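PDB 2JEP: xyloglucanase from Paenibacillus pabuli, which probably hydrolyses the beta-1,4-linked glucan backbone of xyloglucan, a plant cell-wall polysaccharide, as a member of glycoside hydrolase family 5. Local coordinates for residues 231-242 and 304-312; 257-266 and 315-325. All blocks are in the same frame, centred on the assembly; numbering follows the deposited sequence. Where two conformers were deposited one is given.

Interaction 1. Residues 231-242 and 304-312; sequences IDYTVGNYGFTL and QFKSMYDKF
Ile231 plugs a hole in helix 304-312 lined by Gln304, Phe305, Ser307 and Met308, and its branches divide the work. CG1 lies against Met308 CG at 3.8 Å, CD1 continues toward the Phe305 ring, and CG2 reaches the serine, 3.3 Å from Ser307 OG. One turn on, Val235 is the second knob, set among Ser307, Lys311, Met308 and Phe312; it was deposited in two conformers, and in one of them its CG1 meets Met308 SD at 3.4 Å. The Phe312 ring closes this end. Thr234 O sits at its edge, 3.7 Å from Phe312 CZ, while Phe240 and Leu242 come obliquely against Phe312 CE1.

A polar seam borders the apolar knobs. Turned back about CB-CG (chi2 -77°), the Gln304 chain carries its amide to Asp232, where NE2 donates to OD1 at 2.9 Å. The bond is fairly straight, 162° at the hydrogen, and arrives on the syn side but well out of the carboxylate plane. Water 1 joins Gln304 OE1 to the backbone N of Asp232, and water 2 links Asp232 OD1 with Ser307 OG, whose own proton goes to Gln304 O at 2.7 Å. A leucine in place of Gln304 would probably leave Asp232 OD1 with no direct mate on this helix and water 1 without its amide acceptor.

Farther out, Met308 and Phe312 rest on Val319, with Ala263 and Ile261 beside them, and Phe305 meets Tyr265 edge-to-face; Phe240 packs on Tyr196 of helix 193-211. The axes of helices 231-235 and 304-312 approach to 9.9 Å and run nearly parallel, 22° apart. Two knobs-into-holes contacts thus join near-parallel helices that rest on the strands beneath, and such a helical cover over parallel strands is characteristic of the outer layer of a (beta/alpha)8, or TIM, barrel.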
loop_
_atom_site.group_PDB
_atom_site.type_symbol
_atom_site.label_atom_id
_atom_site.label_comp_id
_atom_site.label_asym_id
_atom_site.label_seq_id
_atom_site.Cartn_x
_atom_site.Cartn_y
_atom_site.Cartn_z
ATOM N N ILE A 231 2.310 12.370 1.499
ATOM C CA ILE A 231 3.725 12.768 1.527
ATOM C C ILE A 231 3.966 14.040 2.349
ATOM O O ILE A 231 4.786 14.048 3.261
ATOM C CB ILE A 231 4.283 12.915 0.094
ATOM C CG1 ILE A 231 4.449 11.513 -0.541
ATOM C CG2 ILE A 231 5.613 13.669 0.095
ATOM C CD1 ILE A 231 4.819 11.518 -2.036
ATOM N N ASP A 232 3.238 15.099 2.044
ATOM C CA ASP A 232 3.485 16.373 2.735
ATOM C C ASP A 232 3.293 16.241 4.238
ATOM O O ASP A 232 4.067 16.798 5.028
ATOM C CB ASP A 232 2.534 17.431 2.244
ATOM C CG ASP A 232 2.899 17.985 0.869
ATOM O OD1 ASP A 232 3.986 17.692 0.344
ATOM O OD2 ASP A 232 2.063 18.757 0.362
ATOM N N TYR A 233 2.270 15.511 4.651
ATOM C CA TYR A 233 1.996 15.381 6.086
ATOM C C TYR A 233 2.909 14.380 6.799
ATOM O O TYR A 233 2.894 14.320 8.025
ATOM C CB TYR A 233 0.522 15.035 6.345
ATOM C CG TYR A 233 -0.464 16.121 5.951
ATOM C CD1 TYR A 233 -0.173 17.462 6.173
ATOM C CD2 TYR A 233 -1.673 15.814 5.359
ATOM C CE1 TYR A 233 -1.066 18.451 5.837
ATOM C CE2 TYR A 233 -2.577 16.807 5.018
ATOM C CZ TYR A 233 -2.256 18.116 5.255
ATOM O OH TYR A 233 -3.160 19.123 4.912
ATOM N N THR A 234 3.673 13.609 6.037
ATOM C CA THR A 234 4.659 12.675 6.551
ATOM C C THR A 234 6.053 13.300 6.613
ATOM O O THR A 234 6.792 13.075 7.573
ATOM C CB THR A 234 4.655 11.374 5.725
ATOM O OG1 THR A 234 3.316 10.866 5.669
ATOM C CG2 THR A 234 5.566 10.337 6.310
ATOM N N VAL A 235 6.416 14.075 5.593
ATOM C CA VAL A 235 7.750 14.682 5.589
ATOM C C VAL A 235 7.802 16.025 6.307
ATOM O O VAL A 235 8.861 16.399 6.806
ATOM C CB VAL A 235 8.354 14.845 4.166
ATOM C CG1 VAL A 235 8.417 13.486 3.469
ATOM C CG2 VAL A 235 7.592 15.911 3.339
ATOM N N GLY A 236 6.698 16.740 6.362
ATOM C CA GLY A 236 6.697 18.049 6.996
ATOM C C GLY A 236 6.601 17.985 8.502
ATOM O O GLY A 236 6.569 16.914 9.101
ATOM N N ASN A 237 6.558 19.160 9.128
ATOM C CA ASN A 237 6.583 19.235 10.589
ATOM C C ASN A 237 5.181 19.203 11.166
ATOM O O ASN A 237 4.689 20.189 11.721
ATOM C CB ASN A 237 7.336 20.499 11.035
ATOM C CG ASN A 237 7.564 20.530 12.523
ATOM O OD1 ASN A 237 7.545 19.486 13.187
ATOM N ND2 ASN A 237 7.779 21.719 13.061
ATOM N N TYR A 238 4.514 18.058 11.029
ATOM C CA TYR A 238 3.120 17.892 11.415
ATOM C C TYR A 238 2.900 16.888 12.520
ATOM O O TYR A 238 1.770 16.745 13.009
ATOM C CB TYR A 238 2.274 17.460 10.206
ATOM C CG TYR A 238 2.200 18.518 9.120
ATOM C CD1 TYR A 238 1.297 19.572 9.220
ATOM C CD2 TYR A 238 3.038 18.464 8.012
ATOM C CE1 TYR A 238 1.218 20.543 8.215
ATOM C CE2 TYR A 238 2.954 19.421 6.996
ATOM C CZ TYR A 238 2.051 20.465 7.108
ATOM O OH TYR A 238 1.991 21.394 6.080
ATOM N N GLY A 239 3.964 16.220 12.937
ATOM C CA GLY A 239 3.865 15.287 14.048
ATOM C C GLY A 239 4.340 13.867 13.803
ATOM O O GLY A 239 4.405 13.080 14.747
ATOM N N PHE A 240 4.674 13.505 12.559
ATOM C CA PHE A 240 5.161 12.133 12.343
ATOM C C PHE A 240 6.437 11.892 13.145
ATOM O O PHE A 240 7.315 12.742 13.174
ATOM C CB PHE A 240 5.459 11.898 10.857
ATOM C CG PHE A 240 5.899 10.488 10.526
ATOM C CD1 PHE A 240 5.012 9.435 10.591
ATOM C CD2 PHE A 240 7.210 10.214 10.194
ATOM C CE1 PHE A 240 5.429 8.156 10.267
ATOM C CE2 PHE A 240 7.624 8.926 9.908
ATOM C CZ PHE A 240 6.732 7.905 9.942
ATOM N N THR A 241 6.535 10.720 13.770
ATOM C CA THR A 241 7.759 10.268 14.388
ATOM C C THR A 241 8.128 8.876 13.906
ATOM O O THR A 241 7.254 8.059 13.618
ATOM C CB THR A 241 7.715 10.310 15.926
ATOM O OG1 THR A 241 6.700 9.428 16.398
ATOM C CG2 THR A 241 7.473 11.739 16.436
ATOM N N LEU A 242 9.421 8.618 13.814
ATOM C CA LEU A 242 9.912 7.298 13.446
ATOM C C LEU A 242 9.884 6.388 14.672
ATOM O O LEU A 242 10.299 6.785 15.756
ATOM C CB LEU A 242 11.335 7.389 12.882
ATOM C CG LEU A 242 11.396 8.031 11.493
ATOM C CD1 LEU A 242 12.801 8.575 11.244
ATOM C CD2 LEU A 242 10.939 7.059 10.395
ATOM N N GLN A 304 7.635 16.234 -4.902
ATOM C CA GLN A 304 7.044 15.329 -3.947
ATOM C C GLN A 304 7.961 14.157 -3.631
ATOM O O GLN A 304 8.213 13.825 -2.472
ATOM C CB GLN A 304 5.696 14.835 -4.475
ATOM C CG GLN A 304 4.620 15.885 -4.444
ATOM C CD GLN A 304 4.078 16.096 -3.077
ATOM O OE1 GLN A 304 3.436 15.186 -2.532
ATOM N NE2 GLN A 304 4.347 17.248 -2.505
ATOM N N PHE A 305 8.408 13.452 -4.658
ATOM C CA PHE A 305 9.215 12.264 -4.413
ATOM C C PHE A 305 10.589 12.636 -3.881
ATOM O O PHE A 305 11.123 11.937 -2.996
ATOM C CB PHE A 305 9.301 11.373 -5.652
ATOM C CG PHE A 305 8.072 10.517 -5.907
ATOM C CD1 PHE A 305 6.827 10.843 -5.383
ATOM C CD2 PHE A 305 8.171 9.385 -6.698
ATOM C CE1 PHE A 305 5.724 10.056 -5.649
ATOM C CE2 PHE A 305 7.062 8.590 -6.982
ATOM C CZ PHE A 305 5.837 8.935 -6.443
ATOM N N LYS A 306 11.154 13.753 -4.338
ATOM C CA LYS A 306 12.428 14.170 -3.765
ATOM C C LYS A 306 12.277 14.403 -2.261
ATOM O O LYS A 306 13.202 14.115 -1.499
ATOM C CB LYS A 306 12.977 15.419 -4.443
ATOM C CG LYS A 306 14.382 15.754 -3.946
ATOM C CD LYS A 306 15.012 16.862 -4.769
ATOM C CE LYS A 306 16.461 17.063 -4.377
ATOM N NZ LYS A 306 16.586 17.662 -3.018
ATOM N N SER A 307 11.126 14.892 -1.812
ATOM C CA SER A 307 10.969 15.174 -0.385
ATOM C C SER A 307 11.010 13.892 0.446
ATOM O O SER A 307 11.542 13.899 1.565
ATOM C CB SER A 307 9.720 15.999 -0.117
ATOM O OG SER A 307 8.511 15.259 -0.178
ATOM N N MET A 308 10.477 12.787 -0.091
ATOM C CA MET A 308 10.549 11.512 0.606
ATOM C C MET A 308 11.978 10.975 0.623
ATOM O O MET A 308 12.433 10.406 1.618
ATOM C CB MET A 308 9.606 10.477 -0.043
ATOM C CG MET A 308 8.134 10.764 0.143
ATOM S SD MET A 308 7.563 10.588 1.862
ATOM C CE MET A 308 7.584 8.782 2.066
ATOM N N TYR A 309 12.695 11.149 -0.482
ATOM C CA TYR A 309 14.096 10.752 -0.553
ATOM C C TYR A 309 14.921 11.502 0.492
ATOM O O TYR A 309 15.680 10.904 1.282
ATOM C CB TYR A 309 14.629 11.005 -1.966
ATOM C CG TYR A 309 16.106 10.756 -2.064
ATOM C CD1 TYR A 309 16.587 9.480 -2.274
ATOM C CD2 TYR A 309 17.014 11.808 -1.949
ATOM C CE1 TYR A 309 17.937 9.234 -2.362
ATOM C CE2 TYR A 309 18.382 11.567 -2.008
ATOM C CZ TYR A 309 18.827 10.293 -2.230
ATOM O OH TYR A 309 20.200 10.074 -2.278
ATOM N N ASP A 310 14.763 12.820 0.507
ATOM C CA ASP A 310 15.566 13.660 1.395
ATOM C C ASP A 310 15.283 13.359 2.878
ATOM O O ASP A 310 16.193 13.368 3.708
ATOM C CB ASP A 310 15.275 15.122 1.120
ATOM C CG ASP A 310 15.877 15.629 -0.177
ATOM O OD1 ASP A 310 16.774 14.989 -0.745
ATOM O OD2 ASP A 310 15.435 16.703 -0.628
ATOM N N LYS A 311 14.024 13.110 3.226
ATOM C CA LYS A 311 13.648 12.933 4.621
ATOM C C LYS A 311 13.956 11.526 5.122
ATOM O O LYS A 311 14.393 11.364 6.253
ATOM C CB LYS A 311 12.167 13.264 4.833
ATOM C CG LYS A 311 11.689 13.195 6.278
ATOM C CD LYS A 311 12.456 14.103 7.232
ATOM C CE LYS A 311 12.336 15.576 6.880
ATOM N NZ LYS A 311 12.977 16.428 7.917
ATOM N N PHE A 312 13.695 10.516 4.289
ATOM C CA PHE A 312 13.720 9.130 4.736
ATOM C C PHE A 312 14.789 8.285 4.091
ATOM O O PHE A 312 15.544 7.615 4.798
ATOM C CB PHE A 312 12.336 8.492 4.571
ATOM C CG PHE A 312 11.277 9.187 5.352
ATOM C CD1 PHE A 312 11.342 9.212 6.737
ATOM C CD2 PHE A 312 10.209 9.807 4.719
ATOM C CE1 PHE A 312 10.404 9.860 7.458
ATOM C CE2 PHE A 312 9.246 10.460 5.467
ATOM C CZ PHE A 312 9.346 10.471 6.832
HETATM O O HOH W 1 1.727 15.404 -0.393
HETATM O O HOH W 2 6.671 17.375 0.304
HETATM O O HOH W 3 9.997 17.523 9.026
#

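Interaction 2. Residues 257-266 and 315-325; sequences KRIMISAHYY and QGYPVVIGEFG. With EDO (1,2-ethanediol), chain D.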
loop_
_atom_site.group_PDB
_atom_site.type_symbol
_atom_site.label_atom_id
_atom_site.label_comp_id
_atom_site.label_asym_id
_atom_site.label_seq_id
_atom_site.Cartn_x
_atom_site.Cartn_y
_atom_site.Cartn_z
ATOM N N LYS A 257 18.445 0.125 9.346
ATOM C CA LYS A 257 17.027 0.059 9.696
ATOM C C LYS A 257 16.416 -1.223 9.154
ATOM O O LYS A 257 16.891 -1.766 8.153
ATOM C CB LYS A 257 16.262 1.241 9.091
ATOM C CG LYS A 257 16.942 2.597 9.221
ATOM C CD LYS A 257 17.154 2.984 10.656
ATOM C CE LYS A 257 17.742 4.388 10.784
ATOM N NZ LYS A 257 19.178 4.445 10.387
ATOM N N ARG A 258 15.364 -1.701 9.816
ATOM C CA ARG A 258 14.491 -2.709 9.197
ATOM C C ARG A 258 13.049 -2.200 9.210
ATOM O O ARG A 258 12.078 -2.961 9.378
ATOM C CB ARG A 258 14.599 -4.088 9.865
ATOM C CG ARG A 258 15.899 -4.827 9.489
ATOM C CD ARG A 258 15.919 -5.220 8.019
ATOM N NE ARG A 258 17.110 -5.984 7.658
ATOM C CZ ARG A 258 18.301 -5.427 7.411
ATOM N NH1 ARG A 258 18.498 -4.110 7.425
ATOM N NH2 ARG A 258 19.327 -6.212 7.144
ATOM N N ILE A 259 12.939 -0.883 9.017
ATOM C CA ILE A 259 11.647 -0.219 8.872
ATOM C C ILE A 259 11.656 0.550 7.564
ATOM O O ILE A 259 12.665 1.140 7.190
ATOM C CB ILE A 259 11.336 0.699 10.065
ATOM C CG1 ILE A 259 11.210 -0.140 11.337
ATOM C CG2 ILE A 259 10.045 1.504 9.817
ATOM C CD1 ILE A 259 11.140 0.672 12.574
ATOM N N MET A 260 10.538 0.472 6.844
ATOM C CA MET A 260 10.319 1.188 5.584
ATOM C C MET A 260 9.153 2.152 5.801
ATOM O O MET A 260 8.306 1.903 6.664
ATOM C CB MET A 260 9.889 0.232 4.471
ATOM C CG MET A 260 10.713 -0.999 4.302
ATOM S SD MET A 260 9.984 -2.087 3.068
ATOM C CE MET A 260 11.431 -3.043 2.527
ATOM N N ILE A 261 9.082 3.204 4.983
ATOM C CA ILE A 261 8.047 4.229 5.111
ATOM C C ILE A 261 7.119 4.192 3.901
ATOM O O ILE A 261 7.568 4.145 2.762
ATOM C CB ILE A 261 8.656 5.636 5.230
ATOM C CG1 ILE A 261 9.737 5.694 6.325
ATOM C CG2 ILE A 261 7.589 6.678 5.529
ATOM C CD1 ILE A 261 9.267 5.274 7.727
ATOM N N SER A 262 5.814 4.184 4.184
ATOM C CA SER A 262 4.774 4.131 3.159
ATOM C C SER A 262 4.220 5.495 2.826
ATOM O O SER A 262 4.010 6.276 3.728
ATOM C CB SER A 262 3.629 3.299 3.697
ATOM O OG SER A 262 2.473 3.398 2.906
ATOM N N ALA A 263 3.985 5.755 1.533
ATOM C CA ALA A 263 3.120 6.861 1.099
ATOM C C ALA A 263 2.370 6.375 -0.133
ATOM O O ALA A 263 2.799 5.396 -0.794
ATOM C CB ALA A 263 3.930 8.164 0.783
ATOM N N HIS A 264 1.226 7.012 -0.407
ATOM C CA HIS A 264 0.427 6.729 -1.596
ATOM C C HIS A 264 0.373 7.967 -2.477
ATOM O O HIS A 264 0.499 9.068 -1.972
ATOM C CB HIS A 264 -0.990 6.293 -1.207
ATOM C CG HIS A 264 -1.045 4.981 -0.482
ATOM N ND1 HIS A 264 -2.191 4.495 0.114
ATOM C CD2 HIS A 264 -0.061 4.094 -0.189
ATOM C CE1 HIS A 264 -1.913 3.328 0.689
ATOM N NE2 HIS A 264 -0.630 3.054 0.513
ATOM N N TYR A 265 0.178 7.780 -3.777
ATOM C CA TYR A 265 0.266 8.907 -4.699
ATOM C C TYR A 265 -0.766 8.806 -5.808
ATOM O O TYR A 265 -0.705 7.901 -6.641
ATOM C CB TYR A 265 1.659 8.978 -5.312
ATOM C CG TYR A 265 1.953 10.288 -6.002
ATOM C CD1 TYR A 265 2.290 11.405 -5.263
ATOM C CD2 TYR A 265 1.834 10.436 -7.386
ATOM C CE1 TYR A 265 2.544 12.617 -5.894
ATOM C CE2 TYR A 265 2.088 11.641 -8.003
ATOM C CZ TYR A 265 2.443 12.719 -7.250
ATOM O OH TYR A 265 2.708 13.946 -7.837
ATOM N N TYR A 266 -1.694 9.758 -5.816
ATOM C CA TYR A 266 -2.734 9.846 -6.824
ATOM C C TYR A 266 -2.924 11.313 -7.245
ATOM O O TYR A 266 -4.040 11.720 -7.581
ATOM C CB TYR A 266 -4.045 9.298 -6.283
ATOM C CG TYR A 266 -4.084 7.815 -5.925
ATOM C CD1 TYR A 266 -4.335 6.866 -6.885
ATOM C CD2 TYR A 266 -3.933 7.393 -4.626
ATOM C CE1 TYR A 266 -4.473 5.536 -6.552
ATOM C CE2 TYR A 266 -4.056 6.066 -4.280
ATOM C CZ TYR A 266 -4.302 5.134 -5.247
ATOM O OH TYR A 266 -4.506 3.805 -4.949
ATOM N N GLN A 315 18.260 8.614 5.244
ATOM C CA GLN A 315 18.483 8.207 6.641
ATOM C C GLN A 315 18.481 6.698 6.803
ATOM O O GLN A 315 18.553 6.188 7.931
ATOM C CB GLN A 315 17.427 8.843 7.538
ATOM C CG GLN A 315 17.334 10.377 7.450
ATOM C CD GLN A 315 18.678 11.089 7.522
ATOM O OE1 GLN A 315 19.111 11.737 6.560
ATOM N NE2 GLN A 315 19.337 10.972 8.658
ATOM N N GLY A 316 18.361 5.977 5.691
ATOM C CA GLY A 316 18.429 4.526 5.714
ATOM C C GLY A 316 17.082 3.808 5.736
ATOM O O GLY A 316 17.033 2.584 5.868
ATOM N N TYR A 317 15.986 4.548 5.558
ATOM C CA TYR A 317 14.655 3.937 5.486
ATOM C C TYR A 317 14.230 3.802 4.022
ATOM O O TYR A 317 14.064 4.816 3.342
ATOM C CB TYR A 317 13.623 4.801 6.207
ATOM C CG TYR A 317 13.881 4.983 7.678
ATOM C CD1 TYR A 317 13.409 4.064 8.592
ATOM C CD2 TYR A 317 14.588 6.081 8.165
ATOM C CE1 TYR A 317 13.643 4.192 9.940
ATOM C CE2 TYR A 317 14.821 6.231 9.526
ATOM C CZ TYR A 317 14.332 5.290 10.415
ATOM O OH TYR A 317 14.531 5.430 11.764
ATOM N N PRO A 318 14.035 2.572 3.549
ATOM C CA PRO A 318 13.388 2.456 2.243
ATOM C C PRO A 318 12.009 3.117 2.259
ATOM O O PRO A 318 11.344 3.142 3.287
ATOM C CB PRO A 318 13.236 0.939 2.058
ATOM C CG PRO A 318 14.282 0.336 2.946
ATOM C CD PRO A 318 14.311 1.254 4.139
ATOM N N VAL A 319 11.602 3.635 1.112
ATOM C CA VAL A 319 10.261 4.175 0.918
ATOM C C VAL A 319 9.544 3.310 -0.102
ATOM O O VAL A 319 10.114 2.940 -1.132
ATOM C CB VAL A 319 10.321 5.641 0.456
ATOM C CG1 VAL A 319 8.953 6.163 0.014
ATOM C CG2 VAL A 319 10.873 6.510 1.592
ATOM N N VAL A 320 8.301 2.969 0.240
ATOM C CA VAL A 320 7.412 2.266 -0.662
ATOM C C VAL A 320 6.235 3.175 -0.994
ATOM O O VAL A 320 5.479 3.556 -0.087
ATOM C CB VAL A 320 6.909 0.942 -0.019
ATOM C CG1 VAL A 320 5.935 0.215 -0.962
ATOM C CG2 VAL A 320 8.095 0.031 0.355
ATOM N N ILE A 321 6.105 3.513 -2.273
ATOM C CA ILE A 321 4.944 4.229 -2.745
ATOM C C ILE A 321 3.922 3.119 -3.008
ATOM O O ILE A 321 3.832 2.535 -4.102
ATOM C CB ILE A 321 5.231 5.064 -3.999
ATOM C CG1 ILE A 321 6.387 6.048 -3.730
ATOM C CG2 ILE A 321 3.955 5.772 -4.463
ATOM C CD1 ILE A 321 6.188 7.069 -2.607
ATOM N N GLY A 322 3.207 2.759 -1.951
ATOM C CA GLY A 322 2.438 1.527 -1.926
ATOM C C GLY A 322 1.233 1.461 -2.817
ATOM O O GLY A 322 0.700 0.382 -3.030
ATOM N N GLU A 323 0.794 2.623 -3.306
ATOM C CA GLU A 323 -0.282 2.713 -4.309
ATOM C C GLU A 323 -0.034 3.927 -5.175
ATOM O O GLU A 323 0.312 4.993 -4.674
ATOM C CB GLU A 323 -1.654 2.919 -3.653
ATOM C CG GLU A 323 -2.076 1.836 -2.684
ATOM C CD GLU A 323 -3.421 2.059 -2.032
ATOM O OE1 GLU A 323 -4.175 2.927 -2.519
ATOM O OE2 GLU A 323 -3.711 1.336 -1.047
ATOM N N PHE A 324 -0.248 3.756 -6.481
ATOM C CA PHE A 324 -0.352 4.868 -7.406
ATOM C C PHE A 324 -1.143 4.357 -8.619
ATOM O O PHE A 324 -1.197 3.154 -8.872
ATOM C CB PHE A 324 1.018 5.393 -7.858
ATOM C CG PHE A 324 1.730 4.483 -8.828
ATOM C CD1 PHE A 324 2.501 3.452 -8.375
ATOM C CD2 PHE A 324 1.655 4.692 -10.195
ATOM C CE1 PHE A 324 3.129 2.601 -9.265
ATOM C CE2 PHE A 324 2.291 3.854 -11.068
ATOM C CZ PHE A 324 3.020 2.808 -10.623
ATOM N N GLY A 325 -1.684 5.274 -9.417
ATOM C CA GLY A 325 -2.376 4.911 -10.638
ATOM C C GLY A 325 -3.406 5.945 -11.028
ATOM O O GLY A 325 -3.649 6.927 -10.299
HETATM C C1 EDO D . 19.702 -9.569 9.238
HETATM O O1 EDO D . 18.439 -10.203 9.488
HETATM C C2 EDO D . 20.204 -10.030 7.868
HETATM O O2 EDO D . 19.530 -9.300 6.820
HETATM O O HOH W 4 19.211 1.164 6.781
HETATM O O HOH W 5 20.350 6.963 9.738
#
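The imidazole of His264 carries the Glu323 side chain over one face, near the C-terminal ends of two neighbouring strands of the eight-stranded TIM barrel: CG lies 3.7 Å from the ring centroid in a CH-pi contact. With CG anti to the carbonyl carbon (chi1 -59°) and the chain extended beyond it, Glu323 stacks its carboxylate along the ring, the planes only 21° apart. Its OE1 lies at the edge of the Tyr266 ring, where Tyr266 OH donates to it at 2.6 Å on the anti side. The Tyr317 ring, at the other end, has Lys257 CG over one face and Ile259 O at its edge.

Strands 259-265 and 319-324 run parallel. The backbone ladder includes Ile261 N to Pro318 O at 2.8 Å and Val320 N to Ile261 O at 2.9 Å. Ile261, Ala263, Val319 and Ile321 send their side chains to the helix-covered face, while Ser262, Val320, His264 and Glu323 point into the barrel interior.

His264 ND1 is bonded to Glu182 and Glu323 OE2 forms a salt bridge with Arg87, giving each of the pair a further polar partner. Family 5 enzymes carry their nucleophile at the end of the seventh strand, a place consistent with Glu323. At the opposite end, in one of its two conformers, Lys257 NZ donates to Gln315 O at 3.1 Å, with water 5 bridging the same two atoms.

Overall arrangement
The centres of interactions 1 and 2 lie about 10 Å apart, one in the helical layer and the other in the barrel wall. Their segments alternate along the chain: helix 231-235, strand 259-265, helix 298-313, strand 319-324. Each helix thus precedes one of the two paired strands, and the same chain connections tie both layers together. They meet directly as well, through a probable hydrogen bond between Phe312 O and Tyr317 N at 3.2 Å and with Leu242 CD2 3.6 Å from Ile261 CD1. The example illustrates how a TIM barrel separates its tasks: apolar side chains bind helices to the outside of the sheet, whereas Glu323 and His264, at the strand ends, belong to the probable active-site side.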